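Local coordinates for protein taurine:2-oxoglutarate aminotransferase (Bifidobacterium kashiwanohense PV20-2, PDB 6JIX) that probably transfers the amino group of taurine to 2-oxoglutarate, as a class-III aminotransferase that works with pyridoxal 5'-phosphate, at residues A[264-267]-A[268-271]; A[94-97]-A[98-102]; A[440-443]-A[444-448]; A[423-426]-A[427-430]; A[195-198]-A[199-202]. All blocks are in the same frame, centred on the assembly; numbering follows the deposited sequence.

How the interactions relate
Along the chain come interactions 2, 5, 1, 4 and 3. Interactions 1 and 2 touch, with centres about 15 Å apart: Gln268 of the loop between strands 248-252 and 276-279 reaches the C-terminal end of helix 89-102, probably hydrogen-bonding Val101. That joins a loop about 10 Å from the cofactor at Ala266 to a helix packed on the seven-stranded sheet. Interactions 4 and 3 share helix 426-447, one at its start and one near its C-terminal end, with centres about 26 Å apart. Interaction 5, on helix 190-208, has its centre about 22 Å from that of interaction 1. Interactions 2 and 3, centres about 47 Å apart, lie on opposite sides of the chain's centre.

Interaction 1. Residues A[264-267]-A[268-271]; sequences MFAW and QNFD
A short 3-10 turn, residues 266-269, sits in the loop between strands 248-252 and 276-279 of the large sheet, and Gln268 folds back over the turn to hold Phe265, which leads into it. With CG anti to its carbonyl carbon (chi1 -82°) and the chain extended beyond, Gln268 carries OE1 back to Phe265 N at 2.8 Å, with a nearly straight N-H...O angle of 167°; the donor stands above the carbonyl plane of the side-chain amide. In return the backbone N of Gln268 gives its hydrogen to Phe265 O at 2.8 Å, which closes a ring of two bonds between the same two residues. On the way the chain of Gln268 passes over the Trp267 indole: CG lies 3.9 Å from the centroid of the six-membered ring, a CH-pi contact over the face. NE2 ends near the plane of the Phe265 ring, at its edge, and probably donates to Val101 O of helix 89-102. The side chain of Ala266 is about 10 Å from the bound pyridoxal phosphate, and Glu253 takes the amides of Ala266 and Trp267. Phe270 N closes a further turn onto Trp267 O at 3.1 Å. Ala266 O is gripped twice by Asn269, by its backbone N from above the carbonyl plane at 2.8 Å and by ND2 on an in-plane lone pair at 2.9 Å.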
loop_
_atom_site.group_PDB
_atom_site.type_symbol
_atom_site.label_atom_id
_atom_site.label_comp_id
_atom_site.label_asym_id
_atom_site.label_seq_id
_atom_site.Cartn_x
_atom_site.Cartn_y
_atom_site.Cartn_z
ATOM N N MET A 264 0.551 1.687 -24.583
ATOM C CA MET A 264 0.698 2.278 -23.253
ATOM C C MET A 264 -0.017 1.435 -22.193
ATOM O O MET A 264 0.537 1.167 -21.122
ATOM C CB MET A 264 0.205 3.722 -23.236
ATOM C CG MET A 264 0.569 4.463 -21.944
ATOM S SD MET A 264 2.310 5.023 -21.804
ATOM C CE MET A 264 2.801 5.052 -23.532
ATOM N N PHE A 265 -1.238 0.994 -22.475
ATOM C CA PHE A 265 -1.928 0.056 -21.605
ATOM C C PHE A 265 -2.289 -1.178 -22.412
ATOM O O PHE A 265 -2.671 -1.077 -23.580
ATOM C CB PHE A 265 -3.174 0.687 -20.983
ATOM C CG PHE A 265 -2.873 1.899 -20.154
ATOM C CD1 PHE A 265 -2.065 1.799 -19.024
ATOM C CD2 PHE A 265 -3.371 3.149 -20.511
ATOM C CE1 PHE A 265 -1.768 2.931 -18.249
ATOM C CE2 PHE A 265 -3.073 4.283 -19.746
ATOM C CZ PHE A 265 -2.269 4.169 -18.618
ATOM N N ALA A 266 -2.137 -2.352 -21.799
ATOM C CA ALA A 266 -2.390 -3.583 -22.540
ATOM C C ALA A 266 -3.833 -3.660 -23.016
ATOM O O ALA A 266 -4.091 -4.149 -24.122
ATOM C CB ALA A 266 -2.030 -4.810 -21.697
ATOM N N TRP A 267 -4.788 -3.145 -22.238
ATOM C CA TRP A 267 -6.151 -3.220 -22.743
ATOM C C TRP A 267 -6.291 -2.466 -24.066
ATOM O O TRP A 267 -7.227 -2.733 -24.827
ATOM C CB TRP A 267 -7.159 -2.725 -21.693
ATOM C CG TRP A 267 -7.006 -1.306 -21.253
ATOM C CD1 TRP A 267 -6.427 -0.864 -20.095
ATOM C CD2 TRP A 267 -7.472 -0.129 -21.941
ATOM N NE1 TRP A 267 -6.482 0.510 -20.030
ATOM C CE2 TRP A 267 -7.122 0.986 -21.145
ATOM C CE3 TRP A 267 -8.136 0.091 -23.155
ATOM C CZ2 TRP A 267 -7.415 2.299 -21.529
ATOM C CZ3 TRP A 267 -8.425 1.396 -23.533
ATOM C CH2 TRP A 267 -8.062 2.482 -22.721
ATOM N N GLN A 268 -5.335 -1.597 -24.401
ATOM C CA GLN A 268 -5.375 -0.910 -25.685
ATOM C C GLN A 268 -5.055 -1.837 -26.858
ATOM O O GLN A 268 -5.149 -1.395 -28.008
ATOM C CB GLN A 268 -4.408 0.276 -25.685
ATOM C CG GLN A 268 -4.985 1.530 -25.041
ATOM C CD GLN A 268 -3.900 2.472 -24.524
ATOM O OE1 GLN A 268 -2.717 2.121 -24.512
ATOM N NE2 GLN A 268 -4.299 3.670 -24.095
ATOM N N ASN A 269 -4.670 -3.097 -26.609
ATOM C CA ASN A 269 -4.500 -4.041 -27.704
ATOM C C ASN A 269 -5.811 -4.676 -28.111
ATOM O O ASN A 269 -5.818 -5.510 -29.022
ATOM C CB ASN A 269 -3.561 -5.181 -27.305
ATOM C CG ASN A 269 -2.155 -4.728 -27.073
ATOM O OD1 ASN A 269 -1.390 -4.546 -28.018
ATOM N ND2 ASN A 269 -1.792 -4.550 -25.809
ATOM N N PHE A 270 -6.912 -4.252 -27.504
ATOM C CA PHE A 270 -8.206 -4.882 -27.668
ATOM C C PHE A 270 -9.222 -3.779 -27.909
ATOM O O PHE A 270 -8.998 -2.612 -27.574
ATOM C CB PHE A 270 -8.654 -5.705 -26.447
ATOM C CG PHE A 270 -7.666 -6.745 -25.968
ATOM C CD1 PHE A 270 -7.485 -7.934 -26.655
ATOM C CD2 PHE A 270 -6.976 -6.561 -24.773
ATOM C CE1 PHE A 270 -6.594 -8.908 -26.185
ATOM C CE2 PHE A 270 -6.085 -7.532 -24.297
ATOM C CZ PHE A 270 -5.900 -8.704 -25.003
ATOM N N ASP A 271 -10.357 -4.168 -28.472
ATOM C CA ASP A 271 -11.416 -3.220 -28.802
ATOM C C ASP A 271 -12.366 -3.038 -27.612
ATOM O O ASP A 271 -13.565 -3.315 -27.681
ATOM C CB ASP A 271 -12.144 -3.680 -30.058
ATOM C CG ASP A 271 -13.141 -2.663 -30.563
ATOM O OD1 ASP A 271 -13.236 -1.567 -29.970
ATOM O OD2 ASP A 271 -13.836 -2.966 -31.557
#

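Interaction 2. Residues A[94-97]-A[98-102]; sequences LAKM and LVDVA
Lys96 and Asp100, four residues apart on helix 89-102, form the one salt bridge of this contact. NZ meets OD2 at 2.9 Å, on the syn side of the carboxylate that faces its other oxygen. The lysine chain starts with CG anti to the backbone N (chi1 -152°) and then bends at chi2 and chi4, which lays CD and CE alongside OD2 before NZ closes on it. The backbone bonds are those of a regular alpha-helix: the amides of Leu98, Val99, Asp100 and Val101 each reach the carbonyl four residues back, Asp100 N to Lys96 O at 2.8 Å among them. Apolar contact between the two halves comes from Leu94, whose CD1 rests 4.0 Å from CG of Leu98. Both methyls of Val101 lie close to Met97 O, the carbonyl that its own amide uses.

Leu94 packs on Phe112 and Leu98 on Val110, both of strand 107-113, and Leu98 also on Phe279 of strand 276-279. Met97 and Val101 lean on helix 318-333 through Val328 and Leu332, while Lys96 and Val99 pack on Tyr18 of the second subunit, placing this helix at the dimer interface.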
loop_
_atom_site.group_PDB
_atom_site.type_symbol
_atom_site.label_atom_id
_atom_site.label_comp_id
_atom_site.label_asym_id
_atom_site.label_seq_id
_atom_site.Cartn_x
_atom_site.Cartn_y
_atom_site.Cartn_z
ATOM N N LEU A 94 0.260 14.610 -13.046
ATOM C CA LEU A 94 0.276 13.188 -13.355
ATOM C C LEU A 94 -1.128 12.669 -13.639
ATOM O O LEU A 94 -1.313 11.837 -14.537
ATOM C CB LEU A 94 0.932 12.399 -12.222
ATOM C CG LEU A 94 1.192 10.952 -12.628
ATOM C CD1 LEU A 94 1.818 10.885 -14.027
ATOM C CD2 LEU A 94 2.057 10.271 -11.588
ATOM N N ALA A 95 -2.127 13.159 -12.897
ATOM C CA ALA A 95 -3.504 12.755 -13.152
ATOM C C ALA A 95 -3.938 13.134 -14.566
ATOM O O ALA A 95 -4.518 12.317 -15.288
ATOM C CB ALA A 95 -4.431 13.375 -12.119
ATOM N N LYS A 96 -3.649 14.367 -14.996
ATOM C CA LYS A 96 -4.018 14.755 -16.354
ATOM C C LYS A 96 -3.262 13.930 -17.389
ATOM O O LYS A 96 -3.863 13.416 -18.337
ATOM C CB LYS A 96 -3.786 16.248 -16.584
ATOM C CG LYS A 96 -4.738 16.819 -17.639
ATOM C CD LYS A 96 -4.015 17.646 -18.691
ATOM C CE LYS A 96 -5.015 18.238 -19.665
ATOM N NZ LYS A 96 -4.548 18.077 -21.062
ATOM N N MET A 97 -1.941 13.786 -17.223
ATOM C CA MET A 97 -1.162 13.010 -18.186
ATOM C C MET A 97 -1.699 11.593 -18.305
ATOM O O MET A 97 -1.757 11.031 -19.405
ATOM C CB MET A 97 0.303 12.963 -17.791
ATOM C CG MET A 97 1.039 14.260 -17.949
ATOM S SD MET A 97 2.608 14.163 -17.082
ATOM C CE MET A 97 3.372 12.837 -17.990
ATOM N N LEU A 98 -2.072 10.991 -17.177
ATOM C CA LEU A 98 -2.558 9.618 -17.202
ATOM C C LEU A 98 -3.905 9.535 -17.902
ATOM O O LEU A 98 -4.098 8.695 -18.788
ATOM C CB LEU A 98 -2.651 9.070 -15.786
ATOM C CG LEU A 98 -1.326 8.756 -15.122
ATOM C CD1 LEU A 98 -1.597 7.979 -13.854
ATOM C CD2 LEU A 98 -0.456 7.985 -16.086
ATOM N N VAL A 99 -4.847 10.411 -17.526
ATOM C CA VAL A 99 -6.133 10.476 -18.223
ATOM C C VAL A 99 -5.912 10.675 -19.718
ATOM O O VAL A 99 -6.577 10.046 -20.551
ATOM C CB VAL A 99 -7.016 11.592 -17.633
ATOM C CG1 VAL A 99 -8.306 11.730 -18.437
ATOM C CG2 VAL A 99 -7.321 11.328 -16.167
ATOM N N ASP A 100 -4.953 11.541 -20.076
ATOM C CA ASP A 100 -4.691 11.870 -21.476
ATOM C C ASP A 100 -4.201 10.656 -22.271
ATOM O O ASP A 100 -4.721 10.379 -23.354
ATOM C CB ASP A 100 -3.681 13.018 -21.553
ATOM C CG ASP A 100 -4.332 14.392 -21.401
ATOM O OD1 ASP A 100 -5.589 14.464 -21.376
ATOM O OD2 ASP A 100 -3.574 15.398 -21.313
ATOM N N VAL A 101 -3.205 9.914 -21.761
ATOM C CA VAL A 101 -2.694 8.763 -22.520
ATOM C C VAL A 101 -3.684 7.598 -22.552
ATOM O O VAL A 101 -3.577 6.725 -23.421
ATOM C CB VAL A 101 -1.340 8.245 -21.998
ATOM C CG1 VAL A 101 -0.300 9.353 -22.001
ATOM C CG2 VAL A 101 -1.488 7.626 -20.635
ATOM N N ALA A 102 -4.614 7.537 -21.597
ATOM C CA ALA A 102 -5.615 6.478 -21.549
ATOM C C ALA A 102 -6.742 6.736 -22.542
ATOM O O ALA A 102 -7.044 5.886 -23.397
ATOM C CB ALA A 102 -6.190 6.356 -20.141
#

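Interaction 3. Residues A[440-443]-A[444-448]; sequences LTWV and DENLC
Trp442 CG stands anti to its own amide nitrogen (chi1 174°), which swings the indole along the helix toward Asn446 and Leu447; Leu447, with CG anti to the carbonyl carbon (chi1 -48°), sends CD1 to meet it. CD1 comes within 3.6 Å of Trp442 CZ3, at an oblique approach to the ring, and 4.1 Å from Val443 CG1. Asn446 covers a face of the indole: its CB sits 4.2 Å from the centroid of the six-membered ring, 14° off the normal, as a CH-pi contact. Near the C-terminal end of helix 426-447 the backbone pattern changes. Asp444 N still reaches Leu440 O at 2.9 Å, but Val443 O takes two donors, Leu447 N in its carbonyl plane at 2.9 Å and Asn446 N from well above it at 3.2 Å. The carboxylate of Asp444 turns to another part of the chain, accepting from the Cys360 amide and His358 ND1. Val443 and Leu447 pack on Ile398 of helix 395-404. Apolar and CH-pi contacts thus join the residues near the C-terminal end of the helix, while the bonds to Asp444 tie it to the segment after helix 336-357 and probably ease the carboxylate's charge.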
loop_
_atom_site.group_PDB
_atom_site.type_symbol
_atom_site.label_atom_id
_atom_site.label_comp_id
_atom_site.label_asym_id
_atom_site.label_seq_id
_atom_site.Cartn_x
_atom_site.Cartn_y
_atom_site.Cartn_z
ATOM N N LEU A 440 17.813 -24.145 -21.704
ATOM C CA LEU A 440 16.773 -25.047 -22.189
ATOM C C LEU A 440 17.366 -26.382 -22.646
ATOM O O LEU A 440 16.766 -27.443 -22.437
ATOM C CB LEU A 440 15.968 -24.377 -23.307
ATOM C CG LEU A 440 15.242 -23.099 -22.847
ATOM C CD1 LEU A 440 14.383 -22.482 -23.939
ATOM C CD2 LEU A 440 14.404 -23.368 -21.610
ATOM N N THR A 441 18.553 -26.356 -23.253
ATOM C CA THR A 441 19.215 -27.612 -23.584
ATOM C C THR A 441 19.475 -28.442 -22.333
ATOM O O THR A 441 19.202 -29.645 -22.314
ATOM C CB THR A 441 20.524 -27.347 -24.325
ATOM O OG1 THR A 441 20.239 -26.972 -25.682
ATOM C CG2 THR A 441 21.376 -28.608 -24.306
ATOM N N TRP A 442 19.953 -27.819 -21.260
ATOM C CA TRP A 442 20.165 -28.576 -20.030
ATOM C C TRP A 442 18.859 -29.195 -19.523
ATOM O O TRP A 442 18.849 -30.334 -19.032
ATOM C CB TRP A 442 20.786 -27.677 -18.971
ATOM C CG TRP A 442 20.922 -28.306 -17.610
ATOM C CD1 TRP A 442 22.038 -28.887 -17.086
ATOM C CD2 TRP A 442 19.914 -28.386 -16.591
ATOM N NE1 TRP A 442 21.789 -29.329 -15.807
ATOM C CE2 TRP A 442 20.494 -29.036 -15.480
ATOM C CE3 TRP A 442 18.580 -27.977 -16.513
ATOM C CZ2 TRP A 442 19.788 -29.285 -14.307
ATOM C CZ3 TRP A 442 17.880 -28.226 -15.343
ATOM C CH2 TRP A 442 18.486 -28.875 -14.256
ATOM N N VAL A 443 17.746 -28.461 -19.632
ATOM C CA VAL A 443 16.460 -28.995 -19.187
ATOM C C VAL A 443 16.049 -30.176 -20.056
ATOM O O VAL A 443 15.622 -31.219 -19.545
ATOM C CB VAL A 443 15.383 -27.894 -19.193
ATOM C CG1 VAL A 443 14.009 -28.504 -18.995
ATOM C CG2 VAL A 443 15.680 -26.853 -18.121
ATOM N N ASP A 444 16.167 -30.022 -21.382
ATOM C CA ASP A 444 15.965 -31.122 -22.319
ATOM C C ASP A 444 16.621 -32.417 -21.852
ATOM O O ASP A 444 15.999 -33.485 -21.858
ATOM C CB ASP A 444 16.521 -30.736 -23.688
ATOM C CG ASP A 444 15.561 -29.902 -24.483
ATOM O OD1 ASP A 444 14.474 -29.608 -23.952
ATOM O OD2 ASP A 444 15.883 -29.545 -25.639
ATOM N N GLU A 445 17.875 -32.336 -21.425
ATOM C CA GLU A 445 18.663 -33.524 -21.146
ATOM C C GLU A 445 18.589 -33.980 -19.700
ATOM O O GLU A 445 19.103 -35.059 -19.391
ATOM C CB GLU A 445 20.131 -33.278 -21.504
ATOM C CG GLU A 445 20.355 -33.047 -22.978
ATOM C CD GLU A 445 21.662 -32.319 -23.263
ATOM O OE1 GLU A 445 22.344 -31.918 -22.286
ATOM O OE2 GLU A 445 21.999 -32.148 -24.463
ATOM N N ASN A 446 17.968 -33.207 -18.809
ATOM C CA ASN A 446 17.980 -33.545 -17.393
ATOM C C ASN A 446 16.611 -33.583 -16.721
ATOM O O ASN A 446 16.513 -34.099 -15.601
ATOM C CB ASN A 446 18.898 -32.585 -16.635
ATOM C CG ASN A 446 20.353 -32.888 -16.885
ATOM O OD1 ASN A 446 21.079 -32.076 -17.461
ATOM N ND2 ASN A 446 20.787 -34.084 -16.480
ATOM N N LEU A 447 15.564 -33.057 -17.350
ATOM C CA LEU A 447 14.240 -33.096 -16.756
ATOM C C LEU A 447 13.175 -33.568 -17.747
ATOM O O LEU A 447 12.005 -33.668 -17.367
ATOM C CB LEU A 447 13.871 -31.711 -16.180
ATOM C CG LEU A 447 14.898 -30.970 -15.292
ATOM C CD1 LEU A 447 14.514 -29.501 -15.049
ATOM C CD2 LEU A 447 15.176 -31.672 -13.951
ATOM N N CYS A 448 13.567 -33.924 -18.975
ATOM C CA CYS A 448 12.686 -34.374 -20.065
ATOM C C CYS A 448 11.892 -33.215 -20.674
ATOM O O CYS A 448 12.441 -32.145 -20.987
ATOM C CB CYS A 448 11.736 -35.482 -19.584
ATOM S SG CYS A 448 12.529 -36.852 -18.658
#

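Interaction 4. Residues A[423-426]-A[427-430]; sequences IITA and EQLE
The backbone is extended through Ile424 and Thr425 and coils into helix 426-447 from Ala426, with Leu429 N bonding Thr425 O at 3.0 Å and Glu430 N bonding Ala426 O at 2.9 Å. Across that first turn the side chains of Thr425 and Gln428 exchange bonds. OG1 of Thr425 sits between its backbone N and carbonyl carbon (chi1 65°), where it can accept from Gln428 N at 3.2 Å. Gln428 answers with OE1, which accepts from Thr425 N, N to OE1 3.0 Å, in the plane of its own carbonyl, and also from the hydroxyl, OG1 to OE1 being 3.1 Å with the donor tilted from that plane. Two donors therefore fix one amide oxygen, and NE2 donates to Tyr40 OH. Next to these polar bonds Ile424 supplies the apolar part: its CG1 is 3.5 Å from Gln428 CB, and its CD1 is 3.6 Å from CD2 of Leu429. Ile424 and Leu429 cross at about a right angle. Leu429 continues onto Met343 and Ile346 of helix 336-357. Reciprocal bonding between N-cap Thr425 and Gln428, three residues on, makes this a capping box, here opening the long C-terminal helix.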
loop_
_atom_site.group_PDB
_atom_site.type_symbol
_atom_site.label_atom_id
_atom_site.label_comp_id
_atom_site.label_asym_id
_atom_site.label_seq_id
_atom_site.Cartn_x
_atom_site.Cartn_y
_atom_site.Cartn_z
ATOM N N ILE A 423 13.833 -0.617 -22.413
ATOM C CA ILE A 423 14.935 0.090 -23.057
ATOM C C ILE A 423 15.997 -0.854 -23.598
ATOM O O ILE A 423 16.996 -0.381 -24.157
ATOM C CB ILE A 423 15.615 1.107 -22.107
ATOM C CG1 ILE A 423 16.256 0.396 -20.914
ATOM C CG2 ILE A 423 14.638 2.188 -21.662
ATOM C CD1 ILE A 423 16.935 1.339 -19.963
ATOM N N ILE A 424 15.840 -2.167 -23.410
ATOM C CA ILE A 424 16.818 -3.106 -23.942
ATOM C C ILE A 424 16.975 -2.905 -25.456
ATOM O O ILE A 424 16.016 -2.593 -26.176
ATOM C CB ILE A 424 16.421 -4.553 -23.601
ATOM C CG1 ILE A 424 17.672 -5.441 -23.548
ATOM C CG2 ILE A 424 15.389 -5.069 -24.589
ATOM C CD1 ILE A 424 17.392 -6.859 -23.116
ATOM N N THR A 425 18.193 -3.092 -25.945
ATOM C CA THR A 425 18.492 -2.879 -27.351
ATOM C C THR A 425 18.580 -4.224 -28.044
ATOM O O THR A 425 18.710 -5.267 -27.393
ATOM C CB THR A 425 19.807 -2.117 -27.514
ATOM O OG1 THR A 425 20.879 -2.932 -27.018
ATOM C CG2 THR A 425 19.742 -0.804 -26.736
ATOM N N ALA A 426 18.502 -4.189 -29.377
ATOM C CA ALA A 426 18.683 -5.413 -30.152
ATOM C C ALA A 426 19.983 -6.120 -29.770
ATOM O O ALA A 426 19.994 -7.335 -29.533
ATOM C CB ALA A 426 18.649 -5.109 -31.652
ATOM N N GLU A 427 21.094 -5.371 -29.679
ATOM C CA GLU A 427 22.365 -6.021 -29.370
ATOM C C GLU A 427 22.306 -6.715 -28.016
ATOM O O GLU A 427 22.774 -7.847 -27.853
ATOM C CB GLU A 427 23.519 -5.011 -29.404
ATOM C CG GLU A 427 24.907 -5.700 -29.438
ATOM C CD GLU A 427 25.936 -5.120 -28.437
ATOM O OE1 GLU A 427 26.685 -5.955 -27.883
ATOM O OE2 GLU A 427 26.056 -3.869 -28.227
ATOM N N GLN A 428 21.683 -6.077 -27.043
ATOM C CA GLN A 428 21.590 -6.691 -25.731
ATOM C C GLN A 428 20.770 -7.976 -25.786
ATOM O O GLN A 428 21.168 -9.007 -25.230
ATOM C CB GLN A 428 20.992 -5.685 -24.755
ATOM C CG GLN A 428 22.012 -4.713 -24.193
ATOM C CD GLN A 428 21.361 -3.552 -23.457
ATOM O OE1 GLN A 428 20.388 -2.959 -23.947
ATOM N NE2 GLN A 428 21.888 -3.224 -22.272
ATOM N N LEU A 429 19.609 -7.931 -26.436
ATOM C CA LEU A 429 18.842 -9.155 -26.647
ATOM C C LEU A 429 19.726 -10.234 -27.263
ATOM O O LEU A 429 19.774 -11.375 -26.781
ATOM C CB LEU A 429 17.628 -8.866 -27.535
ATOM C CG LEU A 429 16.478 -8.121 -26.842
ATOM C CD1 LEU A 429 15.384 -7.772 -27.830
ATOM C CD2 LEU A 429 15.929 -8.940 -25.693
ATOM N N GLU A 430 20.463 -9.878 -28.321
ATOM C CA GLU A 430 21.314 -10.848 -29.006
ATOM C C GLU A 430 22.413 -11.403 -28.113
ATOM O O GLU A 430 23.024 -12.414 -28.466
ATOM C CB GLU A 430 21.917 -10.235 -30.271
ATOM C CG GLU A 430 21.076 -10.523 -31.520
ATOM C CD GLU A 430 20.799 -9.274 -32.342
ATOM O OE1 GLU A 430 21.716 -8.416 -32.453
ATOM O OE2 GLU A 430 19.661 -9.156 -32.869
#

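Interaction 5. Residues A[195-198]-A[199-202]; sequences ADYL and HRLD
Arg200 lays its guanidinium flat on the ring of Tyr197 and grips the carboxylate of Asp196 from the side, and these three residues make the dense part of the contact. The two planes are 25° apart, with centres 4.0 Å from each other, and CZ lies over the ring face, a cation-pi contact as well as a stack. NE meets Asp196 OD1 at 3.1 Å, almost in the guanidinium plane, while NH2 meets OD2, also at 3.1 Å and somewhat tilted from it, each oxygen being approached on its syn side. Extended from CG to NE, the arginine chain delivers the head group to both partners. With the ring on one face and the carboxylate at the edge, the guanidinium probably turns little. These residues belong to helix 190-208, and its regular bonds, such as Arg200 N to Asp196 O at 2.9 Å, set the three- and four-residue spacings that the side chains use. On the side facing helix 234-245, Tyr197 and Leu198 meet Tyr234, and Leu201 rests on Leu241. The solvent side is looser. Arg200 is itself exposed and also meets a crystal neighbour, which may influence its pose. His199 is exposed too, and a water that donates to Asp196 OD1 at 2.7 Å lies 3.0 Å from His199 ND1, bridging the two.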
loop_
_atom_site.group_PDB
_atom_site.type_symbol
_atom_site.label_atom_id
_atom_site.label_comp_id
_atom_site.label_asym_id
_atom_site.label_seq_id
_atom_site.Cartn_x
_atom_site.Cartn_y
_atom_site.Cartn_z
ATOM N N ALA A 195 -15.849 -18.704 -27.949
ATOM C CA ALA A 195 -17.284 -18.927 -27.865
ATOM C C ALA A 195 -17.636 -19.725 -26.614
ATOM O O ALA A 195 -18.594 -19.390 -25.905
ATOM C CB ALA A 195 -17.778 -19.638 -29.123
ATOM N N ASP A 196 -16.862 -20.774 -26.317
ATOM C CA ASP A 196 -17.161 -21.609 -25.160
ATOM C C ASP A 196 -16.949 -20.834 -23.861
ATOM O O ASP A 196 -17.804 -20.863 -22.965
ATOM C CB ASP A 196 -16.335 -22.896 -25.211
ATOM C CG ASP A 196 -16.321 -23.647 -23.890
ATOM O OD1 ASP A 196 -17.263 -23.488 -23.070
ATOM O OD2 ASP A 196 -15.354 -24.412 -23.663
ATOM N N TYR A 197 -15.818 -20.139 -23.725
ATOM C CA TYR A 197 -15.553 -19.504 -22.436
ATOM C C TYR A 197 -16.446 -18.284 -22.198
ATOM O O TYR A 197 -16.852 -18.032 -21.059
ATOM C CB TYR A 197 -14.068 -19.169 -22.316
ATOM C CG TYR A 197 -13.312 -20.373 -21.808
ATOM C CD1 TYR A 197 -12.865 -21.357 -22.680
ATOM C CD2 TYR A 197 -13.121 -20.570 -20.445
ATOM C CE1 TYR A 197 -12.203 -22.480 -22.209
ATOM C CE2 TYR A 197 -12.467 -21.687 -19.970
ATOM C CZ TYR A 197 -12.004 -22.634 -20.856
ATOM O OH TYR A 197 -11.349 -23.748 -20.385
ATOM N N LEU A 198 -16.811 -17.546 -23.247
ATOM C CA LEU A 198 -17.821 -16.507 -23.078
ATOM C C LEU A 198 -19.160 -17.098 -22.640
ATOM O O LEU A 198 -19.870 -16.505 -21.816
ATOM C CB LEU A 198 -17.984 -15.730 -24.380
ATOM C CG LEU A 198 -16.816 -14.849 -24.785
ATOM C CD1 LEU A 198 -17.175 -14.062 -26.023
ATOM C CD2 LEU A 198 -16.488 -13.917 -23.627
ATOM N N HIS A 199 -19.521 -18.277 -23.154
ATOM C CA HIS A 199 -20.806 -18.849 -22.762
ATOM C C HIS A 199 -20.771 -19.350 -21.323
ATOM O O HIS A 199 -21.755 -19.204 -20.594
ATOM C CB HIS A 199 -21.226 -19.975 -23.710
ATOM C CG HIS A 199 -22.499 -20.646 -23.299
ATOM N ND1 HIS A 199 -22.521 -21.856 -22.638
ATOM C CD2 HIS A 199 -23.791 -20.260 -23.423
ATOM C CE1 HIS A 199 -23.773 -22.195 -22.381
ATOM N NE2 HIS A 199 -24.561 -21.245 -22.853
ATOM N N ARG A 200 -19.661 -19.974 -20.914
ATOM C CA ARG A 200 -19.470 -20.346 -19.515
ATOM C C ARG A 200 -19.615 -19.144 -18.594
ATOM O O ARG A 200 -20.220 -19.243 -17.518
ATOM C CB ARG A 200 -18.095 -20.972 -19.307
ATOM C CG ARG A 200 -17.837 -22.268 -20.021
ATOM C CD ARG A 200 -16.579 -22.862 -19.437
ATOM N NE ARG A 200 -15.940 -23.806 -20.337
ATOM C CZ ARG A 200 -14.894 -24.554 -20.002
ATOM N NH1 ARG A 200 -14.366 -24.469 -18.781
ATOM N NH2 ARG A 200 -14.381 -25.385 -20.894
ATOM N N LEU A 201 -19.022 -18.007 -18.976
ATOM C CA LEU A 201 -19.096 -16.828 -18.121
ATOM C C LEU A 201 -20.516 -16.261 -18.093
ATOM O O LEU A 201 -21.059 -15.978 -17.020
ATOM C CB LEU A 201 -18.084 -15.786 -18.587
ATOM C CG LEU A 201 -18.138 -14.415 -17.913
ATOM C CD1 LEU A 201 -17.924 -14.511 -16.385
ATOM C CD2 LEU A 201 -17.139 -13.470 -18.565
ATOM N N ASP A 202 -21.139 -16.110 -19.262
ATOM C CA ASP A 202 -22.538 -15.690 -19.325
ATOM C C ASP A 202 -23.426 -16.588 -18.459
ATOM O O ASP A 202 -24.259 -16.105 -17.677
ATOM C CB ASP A 202 -23.010 -15.703 -20.787
ATOM C CG ASP A 202 -24.320 -14.968 -20.994
ATOM O OD1 ASP A 202 -24.817 -14.337 -20.050
ATOM O OD2 ASP A 202 -24.864 -15.012 -22.112
HETATM O O HOH W 1 -19.964 -23.352 -22.924
#